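Local coordinates for protein isomaltodextranase (Arthrobacter globiformis, PDB 5AWO) that hydrolyses alpha-1,6-glucosidic linkages in dextran, releasing successive isomaltose units from the non-reducing chain ends, at residues R27-V30 / F31-S34. Numbering follows the deposited sequence.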
loop_
_atom_site.group_PDB
_atom_site.type_symbol
_atom_site.label_atom_id
_atom_site.label_comp_id
_atom_site.label_asym_id
_atom_site.label_seq_id
_atom_site.Cartn_x
_atom_site.Cartn_y
_atom_site.Cartn_z
ATOM N N ARG A 27 0.919 7.982 -8.270
ATOM C CA ARG A 27 2.029 7.431 -9.032
ATOM C C ARG A 27 1.583 6.320 -9.956
ATOM O O ARG A 27 2.126 6.163 -11.053
ATOM C CB ARG A 27 3.119 6.931 -8.075
ATOM C CG ARG A 27 4.193 6.050 -8.687
ATOM C CD ARG A 27 5.290 5.780 -7.669
ATOM N NE ARG A 27 5.894 4.474 -7.784
ATOM C CZ ARG A 27 6.973 4.163 -8.493
ATOM N NH1 ARG A 27 7.422 2.942 -8.489
ATOM N NH2 ARG A 27 7.608 5.087 -9.238
ATOM N N ASN A 28 0.613 5.517 -9.520
ATOM C CA ASN A 28 -0.070 4.589 -10.427
ATOM C C ASN A 28 0.879 3.620 -11.099
ATOM O O ASN A 28 0.767 3.333 -12.323
ATOM C CB ASN A 28 -0.829 5.453 -11.474
ATOM C CG ASN A 28 -1.753 4.665 -12.367
ATOM O OD1 ASN A 28 -2.478 3.755 -11.953
ATOM N ND2 ASN A 28 -1.760 5.053 -13.644
ATOM N N SER A 29 1.816 3.080 -10.326
ATOM C CA SER A 29 2.831 2.184 -10.860
ATOM C C SER A 29 2.310 0.745 -11.016
ATOM O O SER A 29 1.289 0.368 -10.468
ATOM C CB SER A 29 4.051 2.159 -9.960
ATOM O OG SER A 29 3.848 1.219 -8.894
ATOM N N VAL A 30 3.084 -0.072 -11.736
ATOM C CA VAL A 30 2.780 -1.473 -11.883
ATOM C C VAL A 30 2.683 -2.163 -10.509
ATOM O O VAL A 30 1.944 -3.133 -10.349
ATOM C CB VAL A 30 3.828 -2.153 -12.808
ATOM C CG1 VAL A 30 5.241 -2.072 -12.258
ATOM C CG2 VAL A 30 3.424 -3.569 -13.159
ATOM N N PHE A 31 3.435 -1.673 -9.523
ATOM C CA PHE A 31 3.379 -2.290 -8.196
ATOM C C PHE A 31 2.011 -2.146 -7.545
ATOM O O PHE A 31 1.423 -3.148 -7.093
ATOM C CB PHE A 31 4.445 -1.696 -7.288
ATOM C CG PHE A 31 5.837 -2.051 -7.708
ATOM C CD1 PHE A 31 6.398 -3.281 -7.387
ATOM C CD2 PHE A 31 6.591 -1.142 -8.428
ATOM C CE1 PHE A 31 7.676 -3.601 -7.803
ATOM C CE2 PHE A 31 7.864 -1.455 -8.827
ATOM C CZ PHE A 31 8.409 -2.680 -8.517
ATOM N N THR A 32 1.473 -0.944 -7.479
ATOM C CA THR A 32 0.182 -0.781 -6.842
ATOM C C THR A 32 -0.962 -1.278 -7.719
ATOM O O THR A 32 -2.031 -1.621 -7.220
ATOM C CB THR A 32 -0.110 0.664 -6.436
ATOM O OG1 THR A 32 -0.098 1.498 -7.605
ATOM C CG2 THR A 32 0.899 1.163 -5.405
ATOM N N ARG A 33 -0.765 -1.283 -9.041
ATOM C CA ARG A 33 -1.806 -1.797 -9.925
ATOM C C ARG A 33 -1.911 -3.306 -9.964
ATOM O O ARG A 33 -2.974 -3.845 -10.269
ATOM C CB ARG A 33 -1.550 -1.256 -11.338
ATOM C CG ARG A 33 -1.682 0.248 -11.435
ATOM C CD ARG A 33 -1.181 0.795 -12.775
ATOM N NE ARG A 33 -1.944 0.250 -13.897
ATOM C CZ ARG A 33 -3.111 0.733 -14.308
ATOM N NH1 ARG A 33 -3.688 1.777 -13.732
ATOM N NH2 ARG A 33 -3.743 0.122 -15.298
ATOM N N SER A 34 -0.805 -3.998 -9.676
ATOM C CA SER A 34 -0.739 -5.450 -9.857
ATOM C C SER A 34 -1.208 -6.263 -8.657
ATOM O O SER A 34 -1.396 -7.474 -8.803
ATOM C CB SER A 34 0.677 -5.924 -10.228
ATOM O OG SER A 34 1.085 -5.371 -11.466
HETATM O O HOH W 1 1.872 3.476 -7.434
#
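Ser29 OG accepts a weak capping bond from Phe31 N at 3.0 Å, making Ser29 the N-cap of the short helix 30-34, which precedes the first strand of the GH27 TIM barrel. A chi1 of 84° folds OG back over its own backbone, where it can receive Phe31 N; it also lies at the edge of the Phe31 ring, in its plane, 3.6 Å from Phe31 CD2. Ser29 O accepts Arg33 N at 3.0 Å. A water links Ser29 N, which donates to it, with Thr32 OG1. Asn28 OD1 accepts Arg33 NH1 at 2.9 Å on a lone pair and in the guanidinium plane, with amide and guanidinium planes 86° apart. Ser34 OG donates to Val30 O at 2.6 Å. Phe31 CD2 lies at the edge of the Arg27 guanidinium, 4.2 Å from Arg27 NH1, so the two planes, 16° from parallel, are not stacked. Further out, Arg33 NE hydrogen-bonds Ala551 O and Arg33 NH2 makes a salt bridge to Glu549, tying the helix to the carbohydrate-binding module. The cap itself reaches the active site at Asp262, probably the proton donor: Ser29 OG hydrogen-bonds its OD1, and Arg27 NE makes a salt bridge to that same oxygen.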